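Local coordinates for protein tryptophan synthase alpha chain (Chlamydia trachomatis, PDB 6V82) that probably catalyses the aldol cleavage of indoleglycerol phosphate to indole and glyceraldehyde 3-phosphate, within the last step of tryptophan biosynthesis, at residues A[18-23]-A[74-79]; A[30-35]-A[81-86]; A[60-65]-A[229-234]; A[123-128]-A[135-140]. One frame throughout, in Å; residues are numbered along the deposited sequence.

Contact 1 (A[18-23]-A[74-79])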
loop_
_atom_site.group_PDB
_atom_site.type_symbol
_atom_site.label_atom_id
_atom_site.label_comp_id
_atom_site.label_asym_id
_atom_site.label_seq_id
_atom_site.Cartn_x
_atom_site.Cartn_y
_atom_site.Cartn_z
ATOM N N LEU A 18 -36.622 -32.527 4.130
ATOM C CA LEU A 18 -35.730 -33.039 3.097
ATOM C C LEU A 18 -35.488 -31.954 2.057
ATOM O O LEU A 18 -36.392 -31.179 1.726
ATOM C CB LEU A 18 -36.296 -34.262 2.371
ATOM C CG LEU A 18 -36.358 -35.591 3.094
ATOM C CD1 LEU A 18 -37.023 -36.619 2.175
ATOM C CD2 LEU A 18 -34.967 -36.026 3.494
ATOM N N THR A 19 -34.278 -31.931 1.507
ATOM C CA THR A 19 -33.965 -31.045 0.391
ATOM C C THR A 19 -34.364 -31.724 -0.917
ATOM O O THR A 19 -33.775 -32.740 -1.303
ATOM C CB THR A 19 -32.486 -30.690 0.368
ATOM O OG1 THR A 19 -32.125 -30.026 1.589
ATOM C CG2 THR A 19 -32.198 -29.787 -0.822
ATOM N N ALA A 20 -35.356 -31.158 -1.602
ATOM C CA ALA A 20 -35.723 -31.648 -2.923
ATOM C C ALA A 20 -34.509 -31.672 -3.844
ATOM O O ALA A 20 -33.810 -30.667 -3.996
ATOM C CB ALA A 20 -36.821 -30.766 -3.526
ATOM N N GLY A 21 -34.257 -32.826 -4.461
ATOM C CA GLY A 21 -33.216 -32.943 -5.454
ATOM C C GLY A 21 -31.842 -33.285 -4.915
ATOM O O GLY A 21 -30.928 -33.541 -5.711
ATOM N N ASP A 22 -31.657 -33.282 -3.599
ATOM C CA ASP A 22 -30.402 -33.744 -3.018
ATOM C C ASP A 22 -30.293 -35.244 -3.267
ATOM O O ASP A 22 -31.116 -36.023 -2.779
ATOM C CB ASP A 22 -30.366 -33.404 -1.529
ATOM C CG ASP A 22 -29.040 -33.747 -0.878
ATOM O OD1 ASP A 22 -28.084 -34.061 -1.618
ATOM O OD2 ASP A 22 -28.965 -33.713 0.374
ATOM N N GLY A 23 -29.304 -35.656 -4.052
ATOM C CA GLY A 23 -29.241 -37.031 -4.500
ATOM C C GLY A 23 -30.019 -37.338 -5.769
ATOM O O GLY A 23 -29.964 -38.483 -6.247
ATOM N N GLU A 74 -39.005 -27.490 -12.519
ATOM C CA GLU A 74 -39.725 -28.569 -13.183
ATOM C C GLU A 74 -39.504 -29.929 -12.521
ATOM O O GLU A 74 -40.470 -30.684 -12.350
ATOM C CB GLU A 74 -39.326 -28.635 -14.662
ATOM C CG GLU A 74 -39.853 -27.479 -15.518
ATOM C CD GLU A 74 -41.376 -27.335 -15.479
ATOM O OE1 GLU A 74 -42.100 -28.339 -15.710
ATOM O OE2 GLU A 74 -41.854 -26.212 -15.214
ATOM N N THR A 75 -38.260 -30.286 -12.150
ATOM C CA THR A 75 -38.077 -31.589 -11.515
ATOM C C THR A 75 -38.611 -31.597 -10.091
ATOM O O THR A 75 -38.901 -32.672 -9.556
ATOM C CB THR A 75 -36.611 -32.035 -11.504
ATOM O OG1 THR A 75 -35.863 -31.214 -10.599
ATOM C CG2 THR A 75 -36.000 -31.970 -12.884
ATOM N N LEU A 76 -38.745 -30.424 -9.471
ATOM C CA LEU A 76 -39.437 -30.338 -8.189
ATOM C C LEU A 76 -40.881 -30.819 -8.319
ATOM O O LEU A 76 -41.378 -31.552 -7.455
ATOM C CB LEU A 76 -39.377 -28.905 -7.664
ATOM C CG LEU A 76 -40.196 -28.588 -6.403
ATOM C CD1 LEU A 76 -39.640 -29.268 -5.155
ATOM C CD2 LEU A 76 -40.247 -27.093 -6.200
ATOM N N LEU A 77 -41.557 -30.446 -9.415
ATOM C CA LEU A 77 -42.885 -30.982 -9.692
ATOM C C LEU A 77 -42.846 -32.493 -9.863
ATOM O O LEU A 77 -43.725 -33.198 -9.351
ATOM C CB LEU A 77 -43.485 -30.316 -10.934
ATOM C CG LEU A 77 -43.800 -28.823 -10.788
ATOM C CD1 LEU A 77 -44.408 -28.295 -12.067
ATOM C CD2 LEU A 77 -44.728 -28.571 -9.612
ATOM N N GLU A 78 -41.844 -33.014 -10.586
ATOM C CA GLU A 78 -41.683 -34.465 -10.694
ATOM C C GLU A 78 -41.553 -35.110 -9.325
ATOM O O GLU A 78 -42.114 -36.186 -9.081
ATOM C CB GLU A 78 -40.437 -34.823 -11.485
ATOM C CG GLU A 78 -40.457 -34.629 -12.947
ATOM C CD GLU A 78 -39.205 -35.230 -13.554
ATOM O OE1 GLU A 78 -38.905 -36.416 -13.243
ATOM O OE2 GLU A 78 -38.505 -34.506 -14.301
ATOM N N ILE A 79 -40.761 -34.491 -8.441
ATOM C CA ILE A 79 -40.540 -35.044 -7.111
ATOM C C ILE A 79 -41.849 -35.101 -6.339
ATOM O O ILE A 79 -42.201 -36.132 -5.752
ATOM C CB ILE A 79 -39.489 -34.214 -6.358
ATOM C CG1 ILE A 79 -38.105 -34.486 -6.930
ATOM C CG2 ILE A 79 -39.549 -34.524 -4.864
ATOM C CD1 ILE A 79 -37.081 -33.534 -6.433
#
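Ala-20 and Leu-76 bring the two backbones together, their CA atoms 6.6 Å apart, where the chain leaves strand 13-19 in a type II beta turn and meets the flank of helix 73-84. The turn runs from Thr-19 to Asp-22 and is closed by the bond from Asp-22 N to Thr-19 O, 3.2 Å long. Ala-20 takes its second position and Gly-21 its third, at the positive phi (88°) that is the usual place for glycine in this turn. The turn aims the methyl of Ala-20 at the helix, where it touches two branches. One is the CD1 methyl of Leu-76, 3.6 Å from Ala-20 CB. The other is Ile-79 CD1, lying 4.0 Å from the same Ala-20 CB. Ile-79 reaches out because CG1 sits opposite its carbonyl carbon and the chain then runs on extended (chi2 169°), so that CD1 also ends 3.5 Å from Gly-21 N. The polar partner of that amide is Thr-28 OG1, to which it is hydrogen-bonded. The touching atoms across the contact are otherwise all carbon, and every residue taking part is buried.

In the (beta/alpha)8 barrel of this enzyme the turn lies just past the C-terminal end of the first strand, the end at which barrel active sites form, and Ala-20 lies about 10 Å, side chain to side chain, from Glu-44, one of two predicted proton acceptors. Leu-45 of strand 42-46 touches Ala-20, Leu-76 and Ile-79 alike. Leu-71 packs on Ala-20 and Ile-79, Thr-28 of helix 25-37 meets Ile-79, and Tyr-108 of helix 106-115 lies against Leu-76.

Contact 2 (A[30-35]-A[81-86])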
loop_
_atom_site.group_PDB
_atom_site.type_symbol
_atom_site.label_atom_id
_atom_site.label_comp_id
_atom_site.label_asym_id
_atom_site.label_seq_id
_atom_site.Cartn_x
_atom_site.Cartn_y
_atom_site.Cartn_z
ATOM N N GLU A 30 -37.558 -41.578 -3.017
ATOM C CA GLU A 30 -37.289 -42.710 -2.133
ATOM C C GLU A 30 -37.148 -42.261 -0.685
ATOM O O GLU A 30 -37.717 -42.882 0.216
ATOM C CB GLU A 30 -36.032 -43.454 -2.581
ATOM C CG GLU A 30 -36.257 -44.306 -3.795
ATOM C CD GLU A 30 -37.600 -45.016 -3.747
ATOM O OE1 GLU A 30 -38.486 -44.672 -4.565
ATOM O OE2 GLU A 30 -37.771 -45.907 -2.881
ATOM N N ALA A 31 -36.399 -41.176 -0.439
ATOM C CA ALA A 31 -36.212 -40.727 0.938
ATOM C C ALA A 31 -37.545 -40.317 1.560
ATOM O O ALA A 31 -37.837 -40.670 2.713
ATOM C CB ALA A 31 -35.196 -39.582 1.001
ATOM N N ALA A 32 -38.388 -39.616 0.790
ATOM C CA ALA A 32 -39.703 -39.224 1.281
ATOM C C ALA A 32 -40.549 -40.440 1.646
ATOM O O ALA A 32 -41.187 -40.459 2.707
ATOM C CB ALA A 32 -40.409 -38.361 0.239
ATOM N N LYS A 33 -40.562 -41.472 0.790
ATOM C CA LYS A 33 -41.250 -42.708 1.154
ATOM C C LYS A 33 -40.721 -43.258 2.471
ATOM O O LYS A 33 -41.496 -43.681 3.334
ATOM C CB LYS A 33 -41.092 -43.769 0.062
ATOM C CG LYS A 33 -41.893 -43.547 -1.205
ATOM C CD LYS A 33 -41.729 -44.742 -2.144
ATOM C CE LYS A 33 -41.821 -44.324 -3.618
ATOM N NZ LYS A 33 -41.743 -45.496 -4.551
ATOM N N ALA A 34 -39.394 -43.257 2.637
ATOM C CA ALA A 34 -38.785 -43.839 3.827
ATOM C C ALA A 34 -39.207 -43.091 5.085
ATOM O O ALA A 34 -39.424 -43.706 6.140
ATOM C CB ALA A 34 -37.263 -43.844 3.678
ATOM N N LEU A 35 -39.342 -41.764 4.991
ATOM C CA LEU A 35 -39.733 -40.985 6.165
ATOM C C LEU A 35 -41.196 -41.218 6.508
ATOM O O LEU A 35 -41.566 -41.291 7.686
ATOM C CB LEU A 35 -39.474 -39.489 5.934
ATOM C CG LEU A 35 -38.015 -39.043 5.860
ATOM C CD1 LEU A 35 -37.939 -37.547 5.887
ATOM C CD2 LEU A 35 -37.238 -39.663 7.006
ATOM N N GLU A 81 -44.857 -35.073 -7.516
ATOM C CA GLU A 81 -45.741 -36.065 -8.120
ATOM C C GLU A 81 -45.301 -37.489 -7.797
ATOM O O GLU A 81 -46.148 -38.370 -7.641
ATOM C CB GLU A 81 -45.828 -35.845 -9.627
ATOM C CG GLU A 81 -46.573 -34.566 -9.983
ATOM C CD GLU A 81 -46.406 -34.168 -11.436
ATOM O OE1 GLU A 81 -45.948 -35.022 -12.217
ATOM O OE2 GLU A 81 -46.723 -33.007 -11.791
ATOM N N GLY A 82 -43.992 -37.728 -7.671
ATOM C CA GLY A 82 -43.528 -39.048 -7.276
ATOM C C GLY A 82 -43.908 -39.404 -5.850
ATOM O O GLY A 82 -44.215 -40.562 -5.553
ATOM N N ILE A 83 -43.893 -38.413 -4.950
ATOM C CA ILE A 83 -44.355 -38.630 -3.579
ATOM C C ILE A 83 -45.852 -38.910 -3.557
ATOM O O ILE A 83 -46.318 -39.817 -2.852
ATOM C CB ILE A 83 -44.003 -37.415 -2.697
ATOM C CG1 ILE A 83 -42.488 -37.280 -2.553
ATOM C CG2 ILE A 83 -44.687 -37.519 -1.345
ATOM C CD1 ILE A 83 -42.069 -35.949 -1.986
ATOM N N ARG A 84 -46.633 -38.137 -4.321
ATOM C CA ARG A 84 -48.084 -38.324 -4.316
ATOM C C ARG A 84 -48.509 -39.614 -4.995
ATOM O O ARG A 84 -49.604 -40.105 -4.719
ATOM C CB ARG A 84 -48.790 -37.138 -4.975
ATOM C CG ARG A 84 -48.963 -35.944 -4.047
ATOM C CD ARG A 84 -50.098 -36.164 -3.067
ATOM N NE ARG A 84 -50.201 -35.047 -2.127
ATOM C CZ ARG A 84 -49.745 -35.056 -0.872
ATOM N NH1 ARG A 84 -49.162 -36.138 -0.360
ATOM N NH2 ARG A 84 -49.894 -33.975 -0.122
ATOM N N ALA A 85 -47.673 -40.178 -5.869
ATOM C CA ALA A 85 -47.936 -41.510 -6.398
ATOM C C ALA A 85 -47.728 -42.598 -5.353
ATOM O O ALA A 85 -48.114 -43.748 -5.587
ATOM C CB ALA A 85 -47.049 -41.776 -7.609
ATOM N N PHE A 86 -47.122 -42.259 -4.218
ATOM C CA PHE A 86 -46.965 -43.171 -3.099
ATOM C C PHE A 86 -48.016 -42.938 -2.019
ATOM O O PHE A 86 -48.617 -43.890 -1.513
ATOM C CB PHE A 86 -45.555 -43.027 -2.504
ATOM C CG PHE A 86 -45.335 -43.856 -1.281
ATOM C CD1 PHE A 86 -45.295 -45.242 -1.367
ATOM C CD2 PHE A 86 -45.184 -43.256 -0.043
ATOM C CE1 PHE A 86 -45.102 -46.025 -0.233
ATOM C CE2 PHE A 86 -44.977 -44.028 1.102
ATOM C CZ PHE A 86 -44.938 -45.415 1.008
#
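Two first torsions set the stem of Lys-33 across the ring of Phe-86: the lysine CG stands beside its backbone N, opposite the carbonyl carbon (chi1 -73°), while the phenyl ring swings out opposite its own backbone N (chi1 176°) toward the other helix. The lysine then passes over one face of the ring. Lys-33 CG lies 3.6 Å from the centroid of the Phe-86 ring and 18° off the ring normal, a CH-pi contact displaced somewhat toward the rim. The next methylene keeps to the same ring, with Lys-33 CD 3.7 Å from Phe-86 CD1. The chain is already heading off the ring at CD and continues past the rim, leaving Lys-33 NZ 4.8 Å from Phe-86 CD1. There it forms a salt bridge, with a weak hydrogen bond, to a residue one turn earlier on its own helix, Lys-33 NZ to Glu-30 OE1 at 3.4 Å.

Deeper in, the methyl of Ala-32 meets the outer arm of Ile-83, with Ala-32 CB 3.6 Å from Ile-83 CG1 and 3.7 Å from Ile-83 CD1. These are the neighbouring outer helices 25-37 and 73-84 of the barrel, each following one of its first two strands. Leu-43 of strand 42-46 touches Ala-32 from the barrel side. The backbone holds Phe-86 through the bond from its N to Ile-83 O, 2.9 Å.

Chemically, then, the lysine works here as a hydrocarbon: its methylenes shield the partly exposed ring, the interaction is CH-pi and not cation-pi, and the charge probably stays near solvent with Glu-30 as a loose partner.

Contact 3 (A[60-65]-A[229-234])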
loop_
_atom_site.group_PDB
_atom_site.type_symbol
_atom_site.label_atom_id
_atom_site.label_comp_id
_atom_site.label_asym_id
_atom_site.label_seq_id
_atom_site.Cartn_x
_atom_site.Cartn_y
_atom_site.Cartn_z
ATOM N N GLN A 60 -27.195 -25.682 4.050
ATOM C CA GLN A 60 -26.561 -24.946 2.962
ATOM C C GLN A 60 -25.864 -25.905 1.998
ATOM O O GLN A 60 -26.107 -25.862 0.787
ATOM C CB GLN A 60 -25.580 -23.912 3.532
ATOM C CG GLN A 60 -25.158 -22.819 2.553
ATOM C CD GLN A 60 -25.129 -21.418 3.183
ATOM O OE1 GLN A 60 -25.308 -20.407 2.492
ATOM N NE2 GLN A 60 -24.900 -21.357 4.496
ATOM N N VAL A 61 -25.030 -26.810 2.529
ATOM C CA VAL A 61 -24.326 -27.782 1.689
ATOM C C VAL A 61 -25.303 -28.740 1.002
ATOM O O VAL A 61 -25.066 -29.173 -0.136
ATOM C CB VAL A 61 -23.280 -28.533 2.532
ATOM C CG1 VAL A 61 -22.720 -29.711 1.775
ATOM C CG2 VAL A 61 -22.163 -27.590 2.904
ATOM N N SER A 62 -26.409 -29.080 1.671
ATOM C CA SER A 62 -27.457 -29.878 1.041
ATOM C C SER A 62 -28.037 -29.165 -0.180
ATOM O O SER A 62 -28.191 -29.759 -1.253
ATOM C CB SER A 62 -28.559 -30.177 2.062
ATOM O OG SER A 62 -29.635 -30.886 1.472
ATOM N N HIS A 63 -28.376 -27.887 -0.027
ATOM C CA HIS A 63 -28.845 -27.109 -1.169
ATOM C C HIS A 63 -27.810 -27.095 -2.298
ATOM O O HIS A 63 -28.162 -27.259 -3.474
ATOM C CB HIS A 63 -29.180 -25.683 -0.720
ATOM C CG HIS A 63 -30.434 -25.579 0.095
ATOM N ND1 HIS A 63 -31.161 -24.411 0.191
ATOM C CD2 HIS A 63 -31.099 -26.497 0.837
ATOM C CE1 HIS A 63 -32.220 -24.612 0.955
ATOM N NE2 HIS A 63 -32.204 -25.869 1.365
ATOM N N ASP A 64 -26.526 -26.914 -1.960
ATOM C CA ASP A 64 -25.478 -26.957 -2.980
ATOM C C ASP A 64 -25.524 -28.271 -3.756
ATOM O O ASP A 64 -25.441 -28.272 -4.990
ATOM C CB ASP A 64 -24.085 -26.760 -2.360
ATOM C CG ASP A 64 -23.879 -25.360 -1.756
ATOM O OD1 ASP A 64 -24.794 -24.507 -1.870
ATOM O OD2 ASP A 64 -22.793 -25.116 -1.154
ATOM N N ARG A 65 -25.669 -29.404 -3.046
ATOM C CA ARG A 65 -25.691 -30.703 -3.718
ATOM C C ARG A 65 -26.890 -30.822 -4.655
ATOM O O ARG A 65 -26.759 -31.294 -5.788
ATOM C CB ARG A 65 -25.707 -31.846 -2.697
ATOM C CG ARG A 65 -24.392 -32.087 -1.968
ATOM C CD ARG A 65 -24.407 -33.402 -1.196
ATOM N NE ARG A 65 -25.537 -33.480 -0.274
ATOM C CZ ARG A 65 -25.471 -33.174 1.020
ATOM N NH1 ARG A 65 -24.318 -32.772 1.560
ATOM N NH2 ARG A 65 -26.559 -33.268 1.776
ATOM N N ALA A 229 -31.529 -33.756 11.077
ATOM C CA ALA A 229 -31.077 -35.132 11.295
ATOM C C ALA A 229 -31.201 -35.984 10.035
ATOM O O ALA A 229 -30.266 -36.715 9.686
ATOM C CB ALA A 229 -31.845 -35.766 12.457
ATOM N N PHE A 230 -32.339 -35.890 9.334
ATOM C CA PHE A 230 -32.561 -36.696 8.134
ATOM C C PHE A 230 -31.558 -36.346 7.040
ATOM O O PHE A 230 -30.940 -37.235 6.442
ATOM C CB PHE A 230 -33.994 -36.505 7.632
ATOM C CG PHE A 230 -35.048 -37.031 8.577
ATOM C CD1 PHE A 230 -34.893 -38.262 9.196
ATOM C CD2 PHE A 230 -36.189 -36.289 8.849
ATOM C CE1 PHE A 230 -35.864 -38.745 10.068
ATOM C CE2 PHE A 230 -37.161 -36.767 9.718
ATOM C CZ PHE A 230 -36.996 -37.996 10.331
ATOM N N VAL A 231 -31.388 -35.050 6.760
ATOM C CA VAL A 231 -30.417 -34.622 5.754
ATOM C C VAL A 231 -29.026 -35.126 6.118
ATOM O O VAL A 231 -28.308 -35.698 5.287
ATOM C CB VAL A 231 -30.441 -33.088 5.604
ATOM C CG1 VAL A 231 -29.215 -32.591 4.836
ATOM C CG2 VAL A 231 -31.719 -32.647 4.915
ATOM N N HIS A 232 -28.636 -34.934 7.373
ATOM C CA HIS A 232 -27.316 -35.371 7.807
ATOM C C HIS A 232 -27.150 -36.876 7.631
ATOM O O HIS A 232 -26.073 -37.350 7.250
ATOM C CB HIS A 232 -27.096 -34.965 9.260
ATOM C CG HIS A 232 -25.824 -35.480 9.841
ATOM N ND1 HIS A 232 -24.634 -34.792 9.750
ATOM C CD2 HIS A 232 -25.551 -36.620 10.516
ATOM C CE1 HIS A 232 -23.682 -35.483 10.349
ATOM N NE2 HIS A 232 -24.212 -36.598 10.822
ATOM N N GLN A 233 -28.214 -37.639 7.882
ATOM C CA GLN A 233 -28.133 -39.087 7.740
ATOM C C GLN A 233 -27.897 -39.500 6.288
ATOM O O GLN A 233 -27.178 -40.475 6.037
ATOM C CB GLN A 233 -29.400 -39.739 8.308
ATOM C CG GLN A 233 -29.488 -41.250 8.125
ATOM C CD GLN A 233 -28.246 -41.992 8.621
ATOM O OE1 GLN A 233 -27.568 -41.551 9.550
ATOM N NE2 GLN A 233 -27.946 -43.126 7.994
ATOM N N THR A 234 -28.456 -38.767 5.318
ATOM C CA THR A 234 -28.197 -39.135 3.931
ATOM C C THR A 234 -26.724 -38.974 3.582
ATOM O O THR A 234 -26.251 -39.601 2.631
ATOM C CB THR A 234 -29.075 -38.325 2.955
ATOM O OG1 THR A 234 -28.646 -36.961 2.905
ATOM C CG2 THR A 234 -30.557 -38.380 3.354
#
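Ser-62 and Val-231 mark where helix 60-65 passes helix 229-234: their CA atoms are 7.3 Å apart, the axes of the two segments come within 10.9 Å, and their directions differ by 56°. At that spacing the helices meet through very few atoms. Val-231 sends CG1 across, opposite its own backbone N (chi1 166°), and this one methyl makes the main contact. Val-231 CG1 rests 3.7 Å from Ser-62 CB and 3.8 Å from Ser-62 OG. Arg-65, one turn further along, bends at its third torsion so that the guanidinium folds back over its own helix, with Ser-62 CA beneath one face. Val-231 CG1 approaches that group at its edge, near the plane, 4.1 Å from Arg-65 NH2.

Thr-234 lies close by, but its hydroxyl is spent within its own helix. Thr-234 OG1 donates to Val-231 O over 2.7 Å, in the carbonyl plane on a lone pair, at a C=O...O angle of 137°.

Helix 57-68 follows the second barrel strand, whereas helix 229-236 is the short helix after the eighth; in TrpA relatives the start of that short helix takes part in binding the substrate phosphate. Outside this contact, Asp-64 makes a salt bridge to a basic side chain of another protein chain.

The polar ends are served from elsewhere. Asp-22 OD2 takes both the salt bridge from Arg-65 NH2 and a hydrogen bond with Ser-62 OG, which is also bonded to Thr-19 OG1. Val-231 thus lays an apolar methyl beside a polar cluster in which the carboxylate of Asp-22 probably both holds the guanidinium and balances its charge.

Contact 4 (A[123-128]-A[135-140])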
loop_
_atom_site.group_PDB
_atom_site.type_symbol
_atom_site.label_atom_id
_atom_site.label_comp_id
_atom_site.label_asym_id
_atom_site.label_seq_id
_atom_site.Cartn_x
_atom_site.Cartn_y
_atom_site.Cartn_z
ATOM N N ILE A 123 -39.183 -18.332 3.863
ATOM C CA ILE A 123 -38.446 -18.017 5.091
ATOM C C ILE A 123 -37.986 -16.563 5.113
ATOM O O ILE A 123 -37.816 -15.982 6.193
ATOM C CB ILE A 123 -37.263 -18.990 5.276
ATOM C CG1 ILE A 123 -36.670 -18.860 6.681
ATOM C CG2 ILE A 123 -36.191 -18.751 4.236
ATOM C CD1 ILE A 123 -37.580 -19.366 7.784
ATOM N N ASP A 124 -37.800 -15.939 3.945
ATOM C CA ASP A 124 -37.337 -14.555 3.869
ATOM C C ASP A 124 -38.394 -13.609 3.306
ATOM O O ASP A 124 -38.049 -12.520 2.835
ATOM C CB ASP A 124 -36.044 -14.453 3.046
ATOM C CG ASP A 124 -36.215 -14.943 1.610
ATOM O OD1 ASP A 124 -37.124 -15.780 1.356
ATOM O OD2 ASP A 124 -35.444 -14.488 0.733
ATOM N N LEU A 125 -39.675 -13.990 3.348
ATOM C CA LEU A 125 -40.772 -13.091 2.982
ATOM C C LEU A 125 -41.657 -12.872 4.198
ATOM O O LEU A 125 -42.610 -13.631 4.424
ATOM C CB LEU A 125 -41.590 -13.645 1.819
ATOM C CG LEU A 125 -42.707 -12.718 1.324
ATOM C CD1 LEU A 125 -42.141 -11.451 0.712
ATOM C CD2 LEU A 125 -43.599 -13.443 0.339
ATOM N N PRO A 126 -41.384 -11.857 5.010
ATOM C CA PRO A 126 -42.250 -11.593 6.166
ATOM C C PRO A 126 -43.593 -10.996 5.752
ATOM O O PRO A 126 -43.717 -10.329 4.720
ATOM C CB PRO A 126 -41.429 -10.600 7.001
ATOM C CG PRO A 126 -40.543 -9.926 6.012
ATOM C CD PRO A 126 -40.212 -10.961 4.973
ATOM N N ALA A 127 -44.608 -11.256 6.574
ATOM C CA ALA A 127 -45.908 -10.629 6.386
ATOM C C ALA A 127 -45.747 -9.114 6.397
ATOM O O ALA A 127 -44.876 -8.586 7.089
ATOM C CB ALA A 127 -46.881 -11.051 7.485
ATOM N N PRO A 128 -46.556 -8.390 5.631
ATOM C CA PRO A 128 -46.336 -6.946 5.508
ATOM C C PRO A 128 -46.494 -6.245 6.848
ATOM O O PRO A 128 -47.238 -6.688 7.727
ATOM C CB PRO A 128 -47.405 -6.504 4.504
ATOM C CG PRO A 128 -47.753 -7.749 3.743
ATOM C CD PRO A 128 -47.638 -8.861 4.752
ATOM N N SER A 135 -49.662 -8.302 0.517
ATOM C CA SER A 135 -48.541 -9.096 0.023
ATOM C C SER A 135 -48.953 -9.773 -1.265
ATOM O O SER A 135 -49.807 -10.671 -1.234
ATOM C CB SER A 135 -48.109 -10.145 1.042
ATOM O OG SER A 135 -47.248 -11.083 0.419
ATOM N N PRO A 136 -48.403 -9.382 -2.410
ATOM C CA PRO A 136 -48.821 -10.032 -3.658
ATOM C C PRO A 136 -48.683 -11.534 -3.594
ATOM O O PRO A 136 -49.602 -12.249 -4.018
ATOM C CB PRO A 136 -47.905 -9.404 -4.726
ATOM C CG PRO A 136 -46.954 -8.504 -3.997
ATOM C CD PRO A 136 -47.543 -8.213 -2.652
ATOM N N PHE A 137 -47.593 -12.037 -3.008
ATOM C CA PHE A 137 -47.361 -13.475 -3.052
ATOM C C PHE A 137 -48.282 -14.231 -2.096
ATOM O O PHE A 137 -48.778 -15.312 -2.439
ATOM C CB PHE A 137 -45.903 -13.793 -2.759
ATOM C CG PHE A 137 -45.560 -15.231 -2.986
ATOM C CD1 PHE A 137 -45.384 -15.717 -4.284
ATOM C CD2 PHE A 137 -45.451 -16.108 -1.915
ATOM C CE1 PHE A 137 -45.080 -17.055 -4.504
ATOM C CE2 PHE A 137 -45.157 -17.450 -2.121
ATOM C CZ PHE A 137 -44.966 -17.927 -3.417
ATOM N N PHE A 138 -48.519 -13.700 -0.893
ATOM C CA PHE A 138 -49.425 -14.399 0.017
ATOM C C PHE A 138 -50.843 -14.389 -0.534
ATOM O O PHE A 138 -51.586 -15.366 -0.383
ATOM C CB PHE A 138 -49.395 -13.777 1.417
ATOM C CG PHE A 138 -48.123 -14.029 2.168
ATOM C CD1 PHE A 138 -47.455 -15.231 2.045
ATOM C CD2 PHE A 138 -47.585 -13.048 2.991
ATOM C CE1 PHE A 138 -46.281 -15.453 2.734
ATOM C CE2 PHE A 138 -46.416 -13.268 3.681
ATOM C CZ PHE A 138 -45.763 -14.473 3.551
ATOM N N GLU A 139 -51.232 -13.288 -1.174
ATOM C CA GLU A 139 -52.508 -13.260 -1.873
ATOM C C GLU A 139 -52.552 -14.352 -2.934
ATOM O O GLU A 139 -53.520 -15.115 -3.016
ATOM C CB GLU A 139 -52.727 -11.879 -2.488
ATOM C CG GLU A 139 -54.122 -11.327 -2.283
ATOM C CD GLU A 139 -54.420 -10.993 -0.831
ATOM O OE1 GLU A 139 -53.669 -10.182 -0.237
ATOM O OE2 GLU A 139 -55.408 -11.544 -0.289
ATOM N N ASP A 140 -51.476 -14.471 -3.719
ATOM C CA ASP A 140 -51.405 -15.484 -4.769
ATOM C C ASP A 140 -51.547 -16.893 -4.202
ATOM O O ASP A 140 -52.198 -17.749 -4.817
ATOM C CB ASP A 140 -50.090 -15.348 -5.544
ATOM C CG ASP A 140 -50.095 -14.178 -6.545
ATOM O OD1 ASP A 140 -51.048 -13.368 -6.545
ATOM O OD2 ASP A 140 -49.129 -14.071 -7.338
#
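Leu-125 and Phe-138 reach toward each other from opposite directions, and the leucine methyl CD2 settles over one face of the phenyl ring. Leu-125 CD2 lies 4.3 Å from the centroid of the Phe-138 ring and 21° off the normal, toward the rim: a CH-pi contact. The same methyl is shared with the next aromatic residue, since Leu-125 CD2 is 3.9 Å from Phe-137 CB, the two side chains crossing at a slant. One leucine branch therefore sits in the angle between two consecutive phenylalanines. Phe-138 gets into place because its ring stands beside its backbone N (chi1 -71°), pointing back to the loop. Its far corner then runs against the loop backbone, Phe-138 CZ being 3.4 Å from Leu-125 O. Ala-127 borders the ring at its edge instead, with its CA 3.8 Å from Phe-138 CE2.

At the other end of the contact the proline ring of Pro-128 leans on Ser-135, Pro-128 CG coming 3.6 Å from Ser-135 CB. Ser-135 is the N-cap of helix 136-144. Its OG accepts a nearly straight bond from Phe-138 N, 3.2 Å long and 168° at the hydrogen, tying the helix start to the residue that carries the ring.

The contact closes the connection from strand 119-122 to helix 136-144. Tyr-98 meets Phe-137 edge-to-face, and an aromatic side chain of another protein chain touches Leu-125. Across the contact the chemistry is almost wholly apolar: aliphatic carbon on aromatic carbon packs the loop against the first turn of the helix, where Phe-137 and Phe-138 are buried, while the cap supplies an acceptor for one of its first amides.

Overall arrangement
From the N terminus, strand 13-19 runs out into the turn that contact 1 ties to helix 73-84. Contact 2 opens inside that span, on helix 25-37, and closes a little later on the same helix 73-84, so the two cross; they also touch, Leu-18 packing on 31-35. Contact 3 starts on helix 57-68, within both earlier loops, but closes only after the eighth strand, crossing both and bringing the end of the barrel back to its beginning. It meets contact 1 through Asp-22 and Arg-65, and contact 2 through Leu-35 and Phe-230. Contact 4, a short local closure, is nested inside contact 3's long loop, its centre about 28 Å from that of contact 2.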